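Long-range contacts in putative sulfurtransferase dsrE (Allochromatium vinosum, PDB 2HY5), which probably carries and transfers sulfur as a persulfide, and could take part in oxidising intracellular sulfur, in complex with DsrF and DsrH: residues K2-I7 / I120-L125; H59-W64 / N102-F107; Y40-N45 / Q83-V88. All coordinates share one frame; numbering follows the deposited sequence.

Contact 1. Residues K2-I7 / I120-L125; sequences KFALQI and IQADRL
The carbonyl of Lys-2 is shared by two backbone N-H donors of the 120-125 segment: Asp-123 N lies 2.7 Å and Arg-124 N 3.2 Å from Lys-2 O. Ala-4 N then donates to Arg-124 O at 2.9 Å, completing the parallel bridge of Phe-3 with Arg-124; the ladder continues through the backbone bond of Ala-4 with Val-126. Strand 2-7 thus pairs with strand 124-128, an outermost strand of the sheet within this chain, just after helix 113-121 ends. Asp-123 turns its CG beside its own backbone N (chi1 -65°), and Asp-123 OD2 accepts Lys-2 N at 2.8 Å, on the anti side of the carboxylate. The extended Lys-2 chain runs on to a water that accepts from its NZ and also bonds Gln-121 O.

Apolar packing splits between the two faces of the sheet. Ala-122 CB sits 3.7 Å from Ala-4 CB, and Leu-125 CD1 reaches the same methyl. On the Phe-3 face, Arg-124 CB meets the ring at CD1 and CE1; the bent arginine then leads away to backbone carbonyls of Thr-92 and Cys-95 of the DsrH chain. Mostly main-chain bonds therefore join the strands, a carboxylate takes the N-H where strand 2-7 begins, and short apolar contacts do the packing.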
loop_
_atom_site.group_PDB
_atom_site.type_symbol
_atom_site.label_atom_id
_atom_site.label_comp_id
_atom_site.label_asym_id
_atom_site.label_seq_id
_atom_site.Cartn_x
_atom_site.Cartn_y
_atom_site.Cartn_z
ATOM N N LYS A 2 29.658 3.725 -1.189
ATOM C CA LYS A 2 29.041 2.617 -0.465
ATOM C C LYS A 2 27.554 2.907 -0.255
ATOM O O LYS A 2 27.184 3.996 0.181
ATOM C CB LYS A 2 29.710 2.433 0.899
ATOM C CG LYS A 2 31.213 2.231 0.852
ATOM C CD LYS A 2 31.769 2.077 2.262
ATOM C CE LYS A 2 33.273 1.872 2.262
ATOM N NZ LYS A 2 33.809 1.747 3.647
ATOM N N PHE A 3 26.716 1.920 -0.558
ATOM C CA PHE A 3 25.265 2.047 -0.424
ATOM C C PHE A 3 24.656 1.161 0.647
ATOM O O PHE A 3 25.126 0.055 0.900
ATOM C CB PHE A 3 24.570 1.661 -1.731
ATOM C CG PHE A 3 24.698 2.674 -2.820
ATOM C CD1 PHE A 3 23.866 3.789 -2.847
ATOM C CD2 PHE A 3 25.643 2.513 -3.825
ATOM C CE1 PHE A 3 23.977 4.736 -3.867
ATOM C CE2 PHE A 3 25.762 3.450 -4.848
ATOM C CZ PHE A 3 24.929 4.562 -4.869
ATOM N N ALA A 4 23.591 1.668 1.257
ATOM C CA ALA A 4 22.823 0.919 2.237
ATOM C C ALA A 4 21.447 0.925 1.580
ATOM O O ALA A 4 20.901 1.993 1.304
ATOM C CB ALA A 4 22.779 1.653 3.571
ATOM N N LEU A 5 20.901 -0.252 1.287
ATOM C CA LEU A 5 19.585 -0.322 0.654
ATOM C C LEU A 5 18.553 -0.877 1.622
ATOM O O LEU A 5 18.799 -1.870 2.298
ATOM C CB LEU A 5 19.630 -1.208 -0.595
ATOM C CG LEU A 5 20.648 -0.841 -1.677
ATOM C CD1 LEU A 5 20.454 -1.759 -2.875
ATOM C CD2 LEU A 5 20.486 0.613 -2.093
ATOM N N GLN A 6 17.396 -0.228 1.679
ATOM C CA GLN A 6 16.315 -0.640 2.560
ATOM C C GLN A 6 15.103 -0.959 1.689
ATOM O O GLN A 6 14.737 -0.162 0.826
ATOM C CB GLN A 6 15.980 0.495 3.535
ATOM C CG GLN A 6 15.009 0.109 4.649
ATOM C CD GLN A 6 14.581 1.312 5.476
ATOM O OE1 GLN A 6 15.392 2.183 5.796
ATOM N NE2 GLN A 6 13.307 1.342 5.863
ATOM N N ILE A 7 14.501 -2.127 1.906
ATOM C CA ILE A 7 13.327 -2.549 1.145
ATOM C C ILE A 7 12.201 -2.787 2.149
ATOM O O ILE A 7 12.335 -3.615 3.050
ATOM C CB ILE A 7 13.637 -3.831 0.341
ATOM C CG1 ILE A 7 14.773 -3.536 -0.649
ATOM C CG2 ILE A 7 12.395 -4.304 -0.412
ATOM C CD1 ILE A 7 15.308 -4.743 -1.362
ATOM N N ILE A 120 25.080 4.443 8.862
ATOM C CA ILE A 120 26.248 5.154 9.369
ATOM C C ILE A 120 27.481 4.883 8.506
ATOM O O ILE A 120 28.241 5.799 8.189
ATOM C CB ILE A 120 26.566 4.736 10.824
ATOM C CG1 ILE A 120 25.422 5.167 11.749
ATOM C CG2 ILE A 120 27.885 5.348 11.267
ATOM C CD1 ILE A 120 25.617 4.775 13.202
ATOM N N GLN A 121 27.666 3.624 8.119
ATOM C CA GLN A 121 28.823 3.229 7.322
ATOM C C GLN A 121 28.743 3.588 5.844
ATOM O O GLN A 121 29.759 3.905 5.230
ATOM C CB GLN A 121 29.058 1.722 7.452
ATOM C CG GLN A 121 29.336 1.249 8.872
ATOM C CD GLN A 121 30.554 1.919 9.480
ATOM O OE1 GLN A 121 31.597 2.034 8.836
ATOM N NE2 GLN A 121 30.431 2.351 10.733
ATOM N N ALA A 122 27.544 3.542 5.273
ATOM C CA ALA A 122 27.366 3.842 3.855
ATOM C C ALA A 122 27.346 5.333 3.539
ATOM O O ALA A 122 27.082 6.167 4.404
ATOM C CB ALA A 122 26.089 3.191 3.342
ATOM N N ASP A 123 27.635 5.656 2.286
ATOM C CA ASP A 123 27.637 7.041 1.837
ATOM C C ASP A 123 26.216 7.477 1.502
ATOM O O ASP A 123 25.867 8.647 1.647
ATOM C CB ASP A 123 28.524 7.189 0.600
ATOM C CG ASP A 123 29.979 6.899 0.896
ATOM O OD1 ASP A 123 30.541 7.566 1.791
ATOM O OD2 ASP A 123 30.559 6.011 0.237
ATOM N N ARG A 124 25.397 6.526 1.062
ATOM C CA ARG A 124 24.013 6.814 0.697
ATOM C C ARG A 124 23.057 5.735 1.195
ATOM O O ARG A 124 23.382 4.547 1.175
ATOM C CB ARG A 124 23.877 6.910 -0.823
ATOM C CG ARG A 124 24.768 7.952 -1.477
ATOM C CD ARG A 124 24.294 9.359 -1.183
ATOM N NE ARG A 124 25.098 10.345 -1.901
ATOM C CZ ARG A 124 26.273 10.801 -1.487
ATOM N NH1 ARG A 124 26.795 10.371 -0.349
ATOM N NH2 ARG A 124 26.929 11.692 -2.219
ATOM N N LEU A 125 21.884 6.168 1.648
ATOM C CA LEU A 125 20.842 5.257 2.108
ATOM C C LEU A 125 19.696 5.415 1.120
ATOM O O LEU A 125 19.078 6.480 1.040
ATOM C CB LEU A 125 20.357 5.629 3.510
ATOM C CG LEU A 125 19.081 4.919 3.982
ATOM C CD1 LEU A 125 19.318 3.416 4.132
ATOM C CD2 LEU A 125 18.642 5.531 5.295
HETATM O O HOH W 1 32.312 3.489 5.793
#

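Contact 2. Residues H59-W64 / N102-F107; sequences HIVNRW and NIHPKF
Water 2 joins Asn-62 to His-104, lying 2.7 Å from His-104 NE2 and 2.8 Å from Asn-62 OD1, to which it donates. It meets the imidazole at the edge, in the ring plane. The two side chains cross at about a right angle, with amide and ring planes 66° apart. Asn-62 OD1 stays 3.8 Å from His-104 NE2, so the water mediates the polar link. At the other ring nitrogen, His-104 ND1 accepts Lys-106 N at 3.1 Å, again in the ring plane and along a nearly straight N-H (166°). The two in-plane partners restrain the imidazole's rotation, and as acceptor ND1 carries no proton. That bond lies within the type I turn from His-104 to Phe-107, which the backbone bond from Phe-107 N to His-104 O closes.

Next to this water bridge the packing is apolar. Val-61 carries CG1 anti to its backbone nitrogen (chi1 -178°), which brings Val-61 CG1 to His-104 CD2 at 3.8 Å, while the same methyl lies 4.2 Å from Phe-107 CE1. The far end of the Phe-107 ring, CZ, continues to Trp-64 CB at 4.1 Å. One turn of helix therefore offers a valine methyl and a tryptophan methylene to two aromatic rings.

Trp-64 turns its indole away from this loop, and NE1 is bonded to Ser-17 on helix 16-29. Phe-107 and Trp-64 also both touch Met-75 of strand 75-78. The contact thus sets the start of helix 60-71 against the loop that follows helix 90-96 and leads into strand 108-110, an outermost strand of the parallel sheet within this chain.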
loop_
_atom_site.group_PDB
_atom_site.type_symbol
_atom_site.label_atom_id
_atom_site.label_comp_id
_atom_site.label_asym_id
_atom_site.label_seq_id
_atom_site.Cartn_x
_atom_site.Cartn_y
_atom_site.Cartn_z
ATOM N N HIS A 59 11.787 -14.720 -10.640
ATOM C CA HIS A 59 11.724 -15.354 -9.332
ATOM C C HIS A 59 12.481 -14.378 -8.438
ATOM O O HIS A 59 13.703 -14.424 -8.342
ATOM C CB HIS A 59 12.441 -16.710 -9.374
ATOM C CG HIS A 59 12.159 -17.583 -8.191
ATOM N ND1 HIS A 59 12.376 -17.178 -6.892
ATOM C CD2 HIS A 59 11.685 -18.851 -8.113
ATOM C CE1 HIS A 59 12.049 -18.155 -6.065
ATOM N NE2 HIS A 59 11.627 -19.183 -6.783
ATOM N N ILE A 60 11.746 -13.476 -7.804
ATOM C CA ILE A 60 12.356 -12.462 -6.961
ATOM C C ILE A 60 13.327 -12.968 -5.896
ATOM O O ILE A 60 14.438 -12.455 -5.773
ATOM C CB ILE A 60 11.272 -11.608 -6.288
ATOM C CG1 ILE A 60 10.470 -10.875 -7.368
ATOM C CG2 ILE A 60 11.911 -10.629 -5.317
ATOM C CD1 ILE A 60 9.310 -10.047 -6.838
ATOM N N VAL A 61 12.919 -13.966 -5.124
ATOM C CA VAL A 61 13.795 -14.469 -4.078
ATOM C C VAL A 61 15.080 -15.070 -4.626
ATOM O O VAL A 61 16.166 -14.727 -4.162
ATOM C CB VAL A 61 13.082 -15.518 -3.207
ATOM C CG1 VAL A 61 14.013 -15.983 -2.084
ATOM C CG2 VAL A 61 11.808 -14.913 -2.624
ATOM N N ASN A 62 14.965 -15.964 -5.605
ATOM C CA ASN A 62 16.151 -16.596 -6.170
ATOM C C ASN A 62 17.052 -15.600 -6.877
ATOM O O ASN A 62 18.272 -15.741 -6.863
ATOM C CB ASN A 62 15.766 -17.718 -7.138
ATOM C CG ASN A 62 15.248 -18.947 -6.416
ATOM O OD1 ASN A 62 15.445 -19.099 -5.210
ATOM N ND2 ASN A 62 14.593 -19.836 -7.153
ATOM N N ARG A 63 16.442 -14.594 -7.491
ATOM C CA ARG A 63 17.187 -13.567 -8.204
ATOM C C ARG A 63 18.040 -12.762 -7.221
ATOM O O ARG A 63 19.199 -12.456 -7.499
ATOM C CB ARG A 63 16.209 -12.662 -8.943
ATOM C CG ARG A 63 16.863 -11.640 -9.838
ATOM C CD ARG A 63 15.818 -10.668 -10.358
ATOM N NE ARG A 63 15.435 -10.948 -11.736
ATOM C CZ ARG A 63 14.580 -10.202 -12.430
ATOM N NH1 ARG A 63 14.024 -9.137 -11.861
ATOM N NH2 ARG A 63 14.294 -10.507 -13.690
ATOM N N TRP A 64 17.466 -12.421 -6.070
ATOM C CA TRP A 64 18.207 -11.693 -5.038
ATOM C C TRP A 64 19.346 -12.588 -4.551
ATOM O O TRP A 64 20.469 -12.134 -4.344
ATOM C CB TRP A 64 17.304 -11.363 -3.846
ATOM C CG TRP A 64 16.658 -10.006 -3.888
ATOM C CD1 TRP A 64 15.318 -9.736 -3.871
ATOM C CD2 TRP A 64 17.319 -8.733 -3.911
ATOM N NE1 TRP A 64 15.102 -8.378 -3.883
ATOM C CE2 TRP A 64 16.315 -7.737 -3.909
ATOM C CE3 TRP A 64 18.663 -8.335 -3.939
ATOM C CZ2 TRP A 64 16.614 -6.370 -3.924
ATOM C CZ3 TRP A 64 18.958 -6.973 -3.955
ATOM C CH2 TRP A 64 17.937 -6.010 -3.949
ATOM N N ASN A 102 11.511 -21.328 7.132
ATOM C CA ASN A 102 11.200 -20.968 5.757
ATOM C C ASN A 102 12.174 -19.966 5.153
ATOM O O ASN A 102 12.045 -19.593 3.993
ATOM C CB ASN A 102 9.767 -20.429 5.662
ATOM C CG ASN A 102 9.586 -19.124 6.404
ATOM O OD1 ASN A 102 10.370 -18.791 7.290
ATOM N ND2 ASN A 102 8.543 -18.382 6.053
ATOM N N ILE A 103 13.171 -19.548 5.919
ATOM C CA ILE A 103 14.116 -18.582 5.376
ATOM C C ILE A 103 15.015 -19.181 4.295
ATOM O O ILE A 103 15.349 -20.369 4.322
ATOM C CB ILE A 103 15.007 -17.974 6.479
ATOM C CG1 ILE A 103 15.638 -16.680 5.961
ATOM C CG2 ILE A 103 16.095 -18.965 6.895
ATOM C CD1 ILE A 103 16.644 -16.077 6.902
ATOM N N HIS A 104 15.378 -18.357 3.320
ATOM C CA HIS A 104 16.269 -18.788 2.252
ATOM C C HIS A 104 17.669 -18.688 2.871
ATOM O O HIS A 104 18.008 -17.681 3.493
ATOM C CB HIS A 104 16.122 -17.849 1.046
ATOM C CG HIS A 104 16.920 -18.268 -0.148
ATOM N ND1 HIS A 104 18.298 -18.234 -0.173
ATOM C CD2 HIS A 104 16.534 -18.739 -1.360
ATOM C CE1 HIS A 104 18.727 -18.664 -1.347
ATOM N NE2 HIS A 104 17.676 -18.977 -2.085
ATOM N N PRO A 105 18.500 -19.733 2.707
ATOM C CA PRO A 105 19.859 -19.779 3.257
ATOM C C PRO A 105 20.813 -18.623 2.968
ATOM O O PRO A 105 21.799 -18.452 3.684
ATOM C CB PRO A 105 20.386 -21.124 2.754
ATOM C CG PRO A 105 19.657 -21.315 1.465
ATOM C CD PRO A 105 18.256 -20.898 1.837
ATOM N N LYS A 106 20.530 -17.833 1.937
ATOM C CA LYS A 106 21.392 -16.700 1.604
ATOM C C LYS A 106 21.098 -15.457 2.446
ATOM O O LYS A 106 21.897 -14.517 2.485
ATOM C CB LYS A 106 21.264 -16.351 0.118
ATOM C CG LYS A 106 22.343 -16.970 -0.757
ATOM C CD LYS A 106 23.723 -16.458 -0.353
ATOM C CE LYS A 106 24.817 -17.051 -1.224
ATOM N NZ LYS A 106 24.804 -18.536 -1.168
ATOM N N PHE A 107 19.952 -15.449 3.116
ATOM C CA PHE A 107 19.566 -14.315 3.948
ATOM C C PHE A 107 19.835 -14.612 5.421
ATOM O O PHE A 107 19.847 -15.769 5.839
ATOM C CB PHE A 107 18.066 -14.017 3.798
ATOM C CG PHE A 107 17.632 -13.684 2.395
ATOM C CD1 PHE A 107 17.603 -14.660 1.404
ATOM C CD2 PHE A 107 17.208 -12.396 2.079
ATOM C CE1 PHE A 107 17.148 -14.359 0.124
ATOM C CE2 PHE A 107 16.753 -12.088 0.806
ATOM C CZ PHE A 107 16.724 -13.070 -0.175
HETATM O O HOH W 2 18.070 -19.891 -4.647
#

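Contact 3. Residues Y40-N45 / Q83-V88; sequences YHDGVN and QRRGIV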
loop_
_atom_site.group_PDB
_atom_site.type_symbol
_atom_site.label_atom_id
_atom_site.label_comp_id
_atom_site.label_asym_id
_atom_site.label_seq_id
_atom_site.Cartn_x
_atom_site.Cartn_y
_atom_site.Cartn_z
ATOM N N TYR A 40 12.845 -4.660 5.764
ATOM C CA TYR A 40 12.037 -4.259 6.911
ATOM C C TYR A 40 10.552 -4.278 6.538
ATOM O O TYR A 40 10.213 -4.355 5.359
ATOM C CB TYR A 40 12.454 -2.856 7.368
ATOM C CG TYR A 40 11.984 -2.493 8.755
ATOM C CD1 TYR A 40 12.052 -3.419 9.799
ATOM C CD2 TYR A 40 11.492 -1.218 9.036
ATOM C CE1 TYR A 40 11.643 -3.086 11.084
ATOM C CE2 TYR A 40 11.084 -0.874 10.324
ATOM C CZ TYR A 40 11.160 -1.812 11.341
ATOM O OH TYR A 40 10.761 -1.488 12.620
ATOM N N HIS A 41 9.675 -4.192 7.535
ATOM C CA HIS A 41 8.228 -4.242 7.291
ATOM C C HIS A 41 7.949 -5.517 6.480
ATOM O O HIS A 41 8.609 -6.535 6.682
ATOM C CB HIS A 41 7.753 -3.017 6.496
ATOM C CG HIS A 41 8.103 -1.700 7.119
ATOM N ND1 HIS A 41 7.664 -1.319 8.369
ATOM C CD2 HIS A 41 8.816 -0.651 6.640
ATOM C CE1 HIS A 41 8.089 -0.097 8.632
ATOM N NE2 HIS A 41 8.790 0.332 7.598
ATOM N N ASP A 42 6.984 -5.461 5.564
ATOM C CA ASP A 42 6.663 -6.618 4.724
ATOM C C ASP A 42 7.853 -7.012 3.852
ATOM O O ASP A 42 7.841 -8.057 3.202
ATOM C CB ASP A 42 5.457 -6.319 3.828
ATOM C CG ASP A 42 4.138 -6.708 4.468
ATOM O OD1 ASP A 42 4.147 -7.173 5.630
ATOM O OD2 ASP A 42 3.090 -6.549 3.804
ATOM N N GLY A 43 8.879 -6.167 3.842
ATOM C CA GLY A 43 10.068 -6.457 3.064
ATOM C C GLY A 43 10.709 -7.765 3.485
ATOM O O GLY A 43 11.374 -8.420 2.683
ATOM N N VAL A 44 10.514 -8.161 4.738
ATOM C CA VAL A 44 11.106 -9.408 5.212
ATOM C C VAL A 44 10.621 -10.619 4.413
ATOM O O VAL A 44 11.292 -11.654 4.376
ATOM C CB VAL A 44 10.809 -9.645 6.719
ATOM C CG1 VAL A 44 11.375 -8.493 7.545
ATOM C CG2 VAL A 44 9.309 -9.783 6.942
ATOM N N ASN A 45 9.473 -10.487 3.753
ATOM C CA ASN A 45 8.918 -11.591 2.980
ATOM C C ASN A 45 9.698 -11.907 1.698
ATOM O O ASN A 45 9.371 -12.856 0.980
ATOM C CB ASN A 45 7.440 -11.310 2.670
ATOM C CG ASN A 45 6.559 -11.368 3.920
ATOM O OD1 ASN A 45 5.476 -10.779 3.962
ATOM N ND2 ASN A 45 7.018 -12.090 4.937
ATOM N N GLN A 83 9.369 -11.914 12.976
ATOM C CA GLN A 83 8.575 -12.641 13.961
ATOM C C GLN A 83 7.097 -12.330 13.808
ATOM O O GLN A 83 6.244 -13.191 13.985
ATOM C CB GLN A 83 9.033 -12.285 15.375
ATOM C CG GLN A 83 10.399 -12.838 15.724
ATOM C CD GLN A 83 10.888 -12.377 17.080
ATOM O OE1 GLN A 83 11.891 -12.874 17.593
ATOM N NE2 GLN A 83 10.186 -11.415 17.665
ATOM N N ARG A 84 6.801 -11.085 13.470
ATOM C CA ARG A 84 5.426 -10.657 13.301
ATOM C C ARG A 84 4.807 -11.281 12.053
ATOM O O ARG A 84 3.621 -11.614 12.035
ATOM C CB ARG A 84 5.388 -9.134 13.182
ATOM C CG ARG A 84 4.122 -8.468 13.681
ATOM C CD ARG A 84 4.287 -6.960 13.596
ATOM N NE ARG A 84 5.605 -6.550 14.076
ATOM C CZ ARG A 84 5.843 -5.988 15.257
ATOM N NH1 ARG A 84 4.846 -5.755 16.101
ATOM N NH2 ARG A 84 7.083 -5.667 15.598
ATOM N N ARG A 85 5.623 -11.475 11.024
ATOM C CA ARG A 85 5.134 -11.990 9.754
ATOM C C ARG A 85 5.352 -13.458 9.407
ATOM O O ARG A 85 4.771 -13.958 8.441
ATOM C CB ARG A 85 5.674 -11.095 8.644
ATOM C CG ARG A 85 5.252 -9.638 8.831
ATOM C CD ARG A 85 5.912 -8.726 7.824
ATOM N NE ARG A 85 5.397 -7.358 7.878
ATOM C CZ ARG A 85 5.649 -6.482 8.847
ATOM N NH1 ARG A 85 6.416 -6.815 9.873
ATOM N NH2 ARG A 85 5.153 -5.250 8.768
ATOM N N GLY A 86 6.184 -14.151 10.173
ATOM C CA GLY A 86 6.393 -15.558 9.896
ATOM C C GLY A 86 7.635 -15.957 9.123
ATOM O O GLY A 86 7.599 -16.942 8.393
ATOM N N ILE A 87 8.719 -15.199 9.250
ATOM C CA ILE A 87 9.967 -15.564 8.580
ATOM C C ILE A 87 10.781 -16.186 9.705
ATOM O O ILE A 87 11.065 -15.534 10.714
ATOM C CB ILE A 87 10.701 -14.337 7.995
ATOM C CG1 ILE A 87 9.889 -13.752 6.834
ATOM C CG2 ILE A 87 12.087 -14.747 7.499
ATOM C CD1 ILE A 87 9.721 -14.692 5.641
ATOM N N VAL A 88 11.150 -17.450 9.529
ATOM C CA VAL A 88 11.853 -18.192 10.565
ATOM C C VAL A 88 13.087 -18.965 10.113
ATOM O O VAL A 88 13.051 -19.664 9.102
ATOM C CB VAL A 88 10.877 -19.212 11.216
ATOM C CG1 VAL A 88 11.566 -19.966 12.335
ATOM C CG2 VAL A 88 9.628 -18.498 11.718
#
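Arg-85 reaches along the 40-45 segment. Arg-85 CB lies 4.1 Å from Asn-45 ND2. The chain then runs extended from CG, which lies near Asp-42 OD1 at the limit of contact, to NE; Arg-85 CD packs on Val-44 CG2 at 3.7 Å while also lying near Asp-42 OD1. Arg-85 NE donates to Asp-42 OD1 at 2.6 Å, a salt bridge that uses the anti lone pair of OD1 and lies in the guanidinium plane; the carboxylate itself stands nearly perpendicular to that plane (89°). Arg-85 CZ rests over the backbone, 3.4 Å from His-41 C, so the peptide linking His-41 and Asp-42 covers one face of the guanidinium. At the tip NH1 bonds Ala-81 O, and NH2 binds Glu-24 of the DsrF chain and Gln-13 of a second copy of this protein.

Beyond the arginine, Ile-87 CG1 lies 3.5 Å from Val-44 O and 4.0 Å from Val-44 CG2, and both its CG1 and CD1 touch the Asn-45 amide nitrogen.

The 3-10 turn after strand 33-39 is thereby fastened to the end of helix 79-85, which follows strand 75-78. Val-44 also packs against Val-77 and Ala-81, close to Cys-78, the probable persulfide-forming cysteine.

How the contacts relate
Contacts 2 and 3 are buried, whereas contact 1 is only partly so, ending at exposed Lys-2 and Gln-121. Contact 1 joins two neighbouring strands through backbone bonds; contacts 2 and 3 each tie a loop to a helix, 60-71 and the end of 79-85. Contact 2 relies on aromatic and methyl packing with a bridging water, contact 3 on a buried salt bridge at subunit interfaces. Strand 2-7 meets both others at its end: Ile-7 packs on Trp-64 of contact 2, and its carbonyl probably bonds Tyr-40 N of contact 3. Contacts 2 and 3 interlock along the chain, with the Asn-102 side chain probably hydrogen-bonding Gly-86 O and Val-88 N. Of the three, contact 3 comes nearest to Cys-78.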